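Cortical-lytic enzyme (Bacillus cereus, PDB 4S3J) acts as an N-acetylglucosaminidase that degrades cortex peptidoglycan during spore germination, recognising muramic acid delta-lactam in partially degraded material. Local coordinates at residues Y21-N32 / A45-Y56. Numbering follows the deposited sequence.
With EDO (1,2-ethanediol), chain D.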
ATOM      1  N   TYR A  21      20.930  -8.666 -20.944  1.00 17.37           N
ATOM      2  CA  TYR A  21      21.288  -7.498 -20.148  1.00 17.94           C
ATOM      3  C   TYR A  21      22.614  -7.673 -19.379  1.00 21.32           C
ATOM      4  O   TYR A  21      23.023  -6.794 -18.611  1.00 21.69           O
ATOM      5  CB  TYR A  21      20.157  -7.146 -19.190  1.00 15.52           C
ATOM      6  CG  TYR A  21      18.912  -6.690 -19.932  1.00 21.23           C
ATOM      7  CD1 TYR A  21      18.881  -5.450 -20.561  1.00 28.79           C
ATOM      8  CD2 TYR A  21      17.755  -7.468 -19.969  1.00 17.60           C
ATOM      9  CE1 TYR A  21      17.766  -5.018 -21.248  1.00 20.19           C
ATOM     10  CE2 TYR A  21      16.619  -7.025 -20.653  1.00 16.14           C
ATOM     11  CZ  TYR A  21      16.632  -5.802 -21.281  1.00 18.08           C
ATOM     12  OH  TYR A  21      15.518  -5.372 -21.963  1.00 24.54           O
ATOM     13  N   GLY A  22      23.283  -8.802 -19.578  1.00 19.34           N
ATOM     14  CA  GLY A  22      24.578  -9.043 -18.946  1.00 17.73           C
ATOM     15  C   GLY A  22      24.527  -9.261 -17.441  1.00 23.04           C
ATOM     16  O   GLY A  22      25.489  -8.977 -16.727  1.00 24.35           O
ATOM     17  N   SER A  23      23.400  -9.794 -16.974  1.00 20.49           N
ATOM     18  CA  SER A  23      23.155 -10.114 -15.569  1.00 20.36           C
ATOM     19  C   SER A  23      23.327 -11.605 -15.315  1.00 25.98           C
ATOM     20  O   SER A  23      24.004 -12.293 -16.094  1.00 23.90           O
ATOM     21  CB  SER A  23      21.743  -9.663 -15.170  1.00 24.01           C
ATOM     22  OG  SER A  23      21.557  -9.728 -13.760  1.00 26.86           O
ATOM     23  N   THR A  24      22.862 -12.083 -14.159  1.00 22.48           N
ATOM     24  CA  THR A  24      22.843 -13.512 -13.911  1.00 26.79           C
ATOM     25  C   THR A  24      21.404 -13.998 -13.747  1.00 16.43           C
ATOM     26  O   THR A  24      20.550 -13.280 -13.240  1.00 18.69           O
ATOM     27  CB  THR A  24      23.631 -13.888 -12.637  1.00 28.22           C
ATOM     28  OG1 THR A  24      22.923 -13.484 -11.467  1.00 28.46           O
ATOM     29  CG2 THR A  24      25.017 -13.264 -12.641  1.00 39.94           C
ATOM     30  N   PRO A  25      21.141 -15.253 -14.120  1.00 17.00           N
ATOM     31  CA  PRO A  25      19.815 -15.833 -13.902  1.00 18.32           C
ATOM     32  C   PRO A  25      19.448 -15.843 -12.427  1.00 16.22           C
ATOM     33  O   PRO A  25      18.294 -15.625 -12.072  1.00 17.76           O
ATOM     34  CB  PRO A  25      19.965 -17.268 -14.433  1.00 21.69           C
ATOM     35  CG  PRO A  25      21.099 -17.207 -15.376  1.00 21.39           C
ATOM     36  CD  PRO A  25      22.025 -16.157 -14.887  1.00 18.79           C
ATOM     37  N   ASP A  26      20.439 -16.122 -11.580  1.00 15.85           N
ATOM     38  CA  ASP A  26      20.190 -16.235 -10.152  1.00 18.93           C
ATOM     39  C   ASP A  26      19.698 -14.900  -9.588  1.00 21.52           C
ATOM     40  O   ASP A  26      18.812 -14.874  -8.751  1.00 23.15           O
ATOM     41  CB  ASP A  26      21.464 -16.676  -9.423  1.00 17.68           C
ATOM     42  CG  ASP A  26      21.736 -18.173  -9.547  1.00 46.75           C
ATOM     43  OD1 ASP A  26      20.863 -18.924 -10.033  1.00 36.31           O
ATOM     44  OD2 ASP A  26      22.839 -18.596  -9.143  1.00 61.02           O
ATOM     45  N   GLU A  27      20.266 -13.800 -10.071  1.00 21.22           N
ATOM     46  CA  GLU A  27      19.873 -12.469  -9.607  1.00 25.34           C
ATOM     47  C   GLU A  27      18.431 -12.129  -9.978  1.00 21.75           C
ATOM     48  O   GLU A  27      17.671 -11.614  -9.161  1.00 20.70           O
ATOM     49  CB  GLU A  27      20.822 -11.440 -10.201  1.00 32.14           C
ATOM     50  CG  GLU A  27      20.756 -10.070  -9.586  1.00 59.15           C
ATOM     51  CD  GLU A  27      22.019  -9.280  -9.860  1.00 76.70           C
ATOM     52  OE1 GLU A  27      23.108  -9.757  -9.479  1.00 84.22           O
ATOM     53  OE2 GLU A  27      21.925  -8.193 -10.467  1.00 79.15           O
ATOM     54  N   ILE A  28      18.048 -12.437 -11.215  1.00 16.51           N
ATOM     55  CA  ILE A  28      16.674 -12.209 -11.658  1.00 14.79           C
ATOM     56  C   ILE A  28      15.680 -13.046 -10.843  1.00 16.12           C
ATOM     57  O   ILE A  28      14.620 -12.561 -10.426  1.00 17.61           O
ATOM     58  CB  ILE A  28      16.530 -12.520 -13.145  1.00 12.97           C
ATOM     59  CG1 ILE A  28      17.395 -11.540 -13.956  1.00 13.77           C
ATOM     60  CG2 ILE A  28      15.056 -12.440 -13.590  1.00 14.15           C
ATOM     61  CD1 ILE A  28      17.404 -11.789 -15.457  1.00 15.23           C
ATOM     62  N   VAL A  29      16.027 -14.306 -10.599  1.00 17.08           N
ATOM     63  CA  VAL A  29      15.166 -15.179  -9.820  1.00 14.27           C
ATOM     64  C   VAL A  29      15.012 -14.618  -8.392  1.00 18.29           C
ATOM     65  O   VAL A  29      13.901 -14.529  -7.882  1.00 22.61           O
ATOM     66  CB  VAL A  29      15.727 -16.629  -9.772  1.00 16.77           C
ATOM     67  CG1 VAL A  29      15.016 -17.451  -8.724  1.00 22.18           C
ATOM     68  CG2 VAL A  29      15.607 -17.300 -11.144  1.00 15.97           C
ATOM     69  N   LYS A  30      16.119 -14.219  -7.767  1.00 18.10           N
ATOM     70  CA  LYS A  30      16.066 -13.756  -6.381  1.00 22.32           C
ATOM     71  C   LYS A  30      15.287 -12.457  -6.261  1.00 27.85           C
ATOM     72  O   LYS A  30      14.410 -12.344  -5.404  1.00 25.91           O
ATOM     73  CB  LYS A  30      17.477 -13.566  -5.809  1.00 26.62           C
ATOM     74  CG  LYS A  30      17.468 -13.167  -4.318  1.00 46.81           C
ATOM     75  CD  LYS A  30      18.826 -12.704  -3.795  1.00 59.07           C
ATOM     76  CE  LYS A  30      19.746 -13.875  -3.474  1.00 72.07           C
ATOM     77  NZ  LYS A  30      19.321 -14.597  -2.232  1.00 69.19           N
ATOM     78  N   ASP A  31      15.613 -11.480  -7.103  1.00 20.95           N
ATOM     79  CA  ASP A  31      14.990 -10.161  -7.020  1.00 20.55           C
ATOM     80  C   ASP A  31      13.493 -10.182  -7.262  1.00 21.27           C
ATOM     81  O   ASP A  31      12.776  -9.292  -6.799  1.00 21.89           O
ATOM     82  CB  ASP A  31      15.626  -9.194  -8.015  1.00 19.45           C
ATOM     83  CG  ASP A  31      17.064  -8.859  -7.679  1.00 28.60           C
ATOM     84  OD1 ASP A  31      17.490  -9.118  -6.533  1.00 30.31           O
ATOM     85  OD2 ASP A  31      17.754  -8.294  -8.550  1.00 26.37           O
ATOM     86  N   ASN A  32      13.020 -11.170  -8.004  1.00 17.23           N
ATOM     87  CA  ASN A  32      11.618 -11.232  -8.373  1.00 13.77           C
ATOM     88  C   ASN A  32      10.851 -12.356  -7.685  1.00 17.47           C
ATOM     89  O   ASN A  32       9.694 -12.624  -8.045  1.00 18.57           O
ATOM     90  CB  ASN A  32      11.521 -11.366  -9.889  1.00 13.88           C
ATOM     91  CG  ASN A  32      11.996 -10.116 -10.591  1.00 12.91           C
ATOM     92  OD1 ASN A  32      11.271  -9.139 -10.688  1.00 12.89           O
ATOM     93  ND2 ASN A  32      13.233 -10.140 -11.075  1.00 13.00           N
ATOM     94  N   ALA A  45       5.929  -8.176 -15.168  1.00 11.89           N
ATOM     95  CA  ALA A  45       6.896  -7.119 -14.905  1.00 12.71           C
ATOM     96  C   ALA A  45       7.970  -7.586 -13.947  1.00 13.19           C
ATOM     97  O   ALA A  45       7.665  -7.965 -12.804  1.00 15.36           O
ATOM     98  CB  ALA A  45       6.190  -5.899 -14.304  1.00 12.23           C
ATOM     99  N   LEU A  46       9.222  -7.525 -14.397  1.00 10.85           N
ATOM    100  CA  LEU A  46      10.359  -7.955 -13.608  1.00 10.91           C
ATOM    101  C   LEU A  46      11.224  -6.746 -13.285  1.00 14.18           C
ATOM    102  O   LEU A  46      11.217  -5.745 -14.033  1.00 16.79           O
ATOM    103  CB  LEU A  46      11.225  -8.980 -14.344  1.00 11.53           C
ATOM    104  CG  LEU A  46      10.518 -10.276 -14.752  1.00 12.08           C
ATOM    105  CD1 LEU A  46      11.464 -11.112 -15.598  1.00 15.61           C
ATOM    106  CD2 LEU A  46       9.995 -11.052 -13.567  1.00 16.81           C
ATOM    107  N   ILE A  47      11.984  -6.837 -12.196  1.00 11.37           N
ATOM    108  CA  ILE A  47      13.066  -5.892 -12.004  1.00 12.63           C
ATOM    109  C   ILE A  47      14.383  -6.595 -12.402  1.00 13.08           C
ATOM    110  O   ILE A  47      14.614  -7.796 -12.095  1.00 14.39           O
ATOM    111  CB  ILE A  47      13.070  -5.326 -10.561  1.00 18.03           C
ATOM    112  CG1 ILE A  47      13.089  -6.418  -9.498  1.00 17.26           C
ATOM    113  CG2 ILE A  47      11.830  -4.454 -10.372  1.00 13.51           C
ATOM    114  CD1 ILE A  47      13.261  -5.851  -8.076  1.00 18.92           C
ATOM    115  N   VAL A  48      15.206  -5.858 -13.159  1.00 14.47           N
ATOM    116  CA  VAL A  48      16.459  -6.361 -13.742  1.00 16.46           C
ATOM    117  C   VAL A  48      17.571  -5.327 -13.616  1.00 19.99           C
ATOM    118  O   VAL A  48      17.329  -4.136 -13.767  1.00 18.27           O
ATOM    119  CB  VAL A  48      16.285  -6.708 -15.241  1.00 16.66           C
ATOM    120  CG1 VAL A  48      17.616  -7.150 -15.888  1.00 19.12           C
ATOM    121  CG2 VAL A  48      15.225  -7.785 -15.427  1.00 16.68           C
ATOM    122  N   ASN A  49      18.782  -5.796 -13.341  1.00 17.67           N
ATOM    123  CA  ASN A  49      19.992  -4.954 -13.403  1.00 15.01           C
ATOM    124  C   ASN A  49      20.418  -4.723 -14.824  1.00 15.68           C
ATOM    125  O   ASN A  49      20.861  -5.661 -15.493  1.00 22.90           O
ATOM    126  CB  ASN A  49      21.120  -5.624 -12.629  1.00 21.79           C
ATOM    127  CG  ASN A  49      22.294  -4.705 -12.403  1.00 42.22           C
ATOM    128  OD1 ASN A  49      22.662  -3.939 -13.277  1.00 29.70           O
ATOM    129  ND2 ASN A  49      22.892  -4.784 -11.222  1.00 66.90           N
ATOM    130  N   THR A  50      20.293  -3.480 -15.291  1.00 19.39           N
ATOM    131  CA  THR A  50      20.683  -3.101 -16.658  1.00 18.32           C
ATOM    132  C   THR A  50      21.857  -2.135 -16.637  1.00 28.86           C
ATOM    133  O   THR A  50      22.025  -1.354 -17.576  1.00 26.67           O
ATOM    134  CB  THR A  50      19.501  -2.466 -17.407  1.00 18.74           C
ATOM    135  OG1 THR A  50      19.006  -1.347 -16.651  1.00 21.36           O
ATOM    136  CG2 THR A  50      18.362  -3.487 -17.553  1.00 19.05           C
ATOM    137  N   LYS A  51      22.666  -2.245 -15.576  1.00 23.54           N
ATOM    138  CA  LYS A  51      23.862  -1.427 -15.326  1.00 28.04           C
ATOM    139  C   LYS A  51      23.592  -0.008 -14.840  1.00 26.91           C
ATOM    140  O   LYS A  51      22.527   0.576 -15.051  1.00 20.05           O
ATOM    141  CB  LYS A  51      24.736  -1.342 -16.578  1.00 22.55           C
ATOM    142  CG  LYS A  51      25.174  -2.694 -17.117  1.00 28.93           C
ATOM    143  CD  LYS A  51      26.013  -3.427 -16.080  1.00 57.72           C
ATOM    144  CE  LYS A  51      26.708  -4.639 -16.657  1.00 68.92           C
ATOM    145  NZ  LYS A  51      27.584  -5.286 -15.640  1.00 73.93           N
ATOM    146  N   GLY A  52      24.567   0.521 -14.119  1.00 25.92           N
ATOM    147  CA  GLY A  52      24.492   1.874 -13.609  1.00 26.61           C
ATOM    148  C   GLY A  52      24.219   2.941 -14.654  1.00 21.91           C
ATOM    149  O   GLY A  52      24.798   2.927 -15.738  1.00 22.97           O
ATOM    150  N   ASN A  53      23.345   3.887 -14.307  1.00 23.07           N
ATOM    151  CA  ASN A  53      23.120   5.062 -15.151  1.00 25.12           C
ATOM    152  C   ASN A  53      22.728   4.726 -16.587  1.00 23.42           C
ATOM    153  O   ASN A  53      23.036   5.471 -17.513  1.00 26.47           O
ATOM    154  CB  ASN A  53      24.382   5.918 -15.164  1.00 22.54           C
ATOM    155  CG  ASN A  53      24.851   6.261 -13.771  1.00 26.28           C
ATOM    156  OD1 ASN A  53      25.903   5.791 -13.326  1.00 37.03           O
ATOM    157  ND2 ASN A  53      24.076   7.070 -13.072  1.00 32.08           N
ATOM    158  N   ASN A  54      22.089   3.579 -16.737  1.00 22.11           N
ATOM    159  CA  ASN A  54      21.727   3.009 -18.027  1.00 24.65           C
ATOM    160  C   ASN A  54      20.297   2.480 -18.007  1.00 21.09           C
ATOM    161  O   ASN A  54      19.936   1.697 -17.134  1.00 21.83           O
ATOM    162  CB  ASN A  54      22.690   1.899 -18.344  1.00 20.20           C
ATOM    163  CG  ASN A  54      22.680   1.522 -19.797  1.00 20.19           C
ATOM    164  OD1 ASN A  54      22.917   2.354 -20.684  1.00 24.76           O
ATOM    165  ND2 ASN A  54      22.427   0.255 -20.060  1.00 25.80           N
ATOM    166  N   TYR A  55      19.501   2.868 -18.998  1.00 15.62           N
ATOM    167  CA  TYR A  55      18.090   2.526 -18.999  1.00 15.26           C
ATOM    168  C   TYR A  55      17.592   2.187 -20.388  1.00 18.88           C
ATOM    169  O   TYR A  55      17.918   2.889 -21.345  1.00 19.94           O
ATOM    170  CB  TYR A  55      17.290   3.692 -18.413  1.00 21.00           C
ATOM    171  CG  TYR A  55      15.810   3.432 -18.331  1.00 18.28           C
ATOM    172  CD1 TYR A  55      15.277   2.701 -17.267  1.00 16.35           C
ATOM    173  CD2 TYR A  55      14.932   3.921 -19.297  1.00 17.35           C
ATOM    174  CE1 TYR A  55      13.947   2.461 -17.177  1.00 14.37           C
ATOM    175  CE2 TYR A  55      13.579   3.672 -19.209  1.00 15.84           C
ATOM    176  CZ  TYR A  55      13.092   2.946 -18.130  1.00 15.95           C
ATOM    177  OH  TYR A  55      11.744   2.675 -17.998  1.00 18.80           O
ATOM    178  N   TYR A  56      16.799   1.118 -20.499  1.00 15.77           N
ATOM    179  CA  TYR A  56      16.202   0.742 -21.778  1.00 17.05           C
ATOM    180  C   TYR A  56      14.702   1.004 -21.734  1.00 16.75           C
ATOM    181  O   TYR A  56      13.974   0.492 -20.882  1.00 16.65           O
ATOM    182  CB  TYR A  56      16.515  -0.719 -22.114  1.00 16.63           C
ATOM    183  CG  TYR A  56      18.004  -0.914 -22.269  1.00 14.67           C
ATOM    184  CD1 TYR A  56      18.657  -0.550 -23.438  1.00 17.14           C
ATOM    185  CD2 TYR A  56      18.768  -1.411 -21.230  1.00 16.61           C
ATOM    186  CE1 TYR A  56      20.022  -0.686 -23.564  1.00 23.63           C
ATOM    187  CE2 TYR A  56      20.130  -1.558 -21.350  1.00 19.39           C
ATOM    188  CZ  TYR A  56      20.753  -1.181 -22.517  1.00 21.84           C
ATOM    189  OH  TYR A  56      22.115  -1.324 -22.650  1.00 21.49           O
TER
HETATM  190  C1  EDO D 501      18.939   4.306 -14.305  1.00 38.00           C
HETATM  191  O1  EDO D 501      19.884   4.764 -13.336  1.00 43.77           O
HETATM  192  C2  EDO D 501      18.866   2.800 -14.173  1.00 27.86           C
HETATM  193  O2  EDO D 501      20.214   2.321 -14.266  1.00 27.89           O
HETATM  194  O   HOH W   1      23.515  -6.337 -15.899  1.00 30.47           O
HETATM  195  O   HOH W   2      19.188  -8.563 -12.936  1.00 23.91           O
HETATM  196  O   HOH W   3      17.066  -8.936 -11.168  1.00 19.74           O
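Helix 25-31 runs past strand 45-49 at 135° between their directions, the axes 8.1 Å apart at closest, and N32, just beyond the helix, meets I47 of the strand. The N32 amide clasps the I47 backbone at both ends: I47 N donates to OD1 (2.8 Å) and ND2 donates to I47 O (2.9 Å), each on a lone pair. ND2 also donates a hydrogen bond to I28 O, at 2.9 Å and in the amide plane, which fixes the rotation of the group; OD1 takes a further bond from Q416 of helix 415-424. The CD2 methyl of L46 packs against N32 CG, while I28 CG2 reaches L46 CD1. Two waters also link the segments: one donates to both Y21 O and N49 O, the other accepts from N49 N and bonds S23 OG. With CG anti to its carbonyl carbon (chi1 -66°), Y21 lays its ring alongside T50, CD1 3.6 Å from CG2, and slides past Y56, whose ring plane is turned 49° from its own. Helices 14-21 and 25-31 beside the antiparallel pair 3-7 and 45-49 make the βααβ fold of a LysM domain, the first of two.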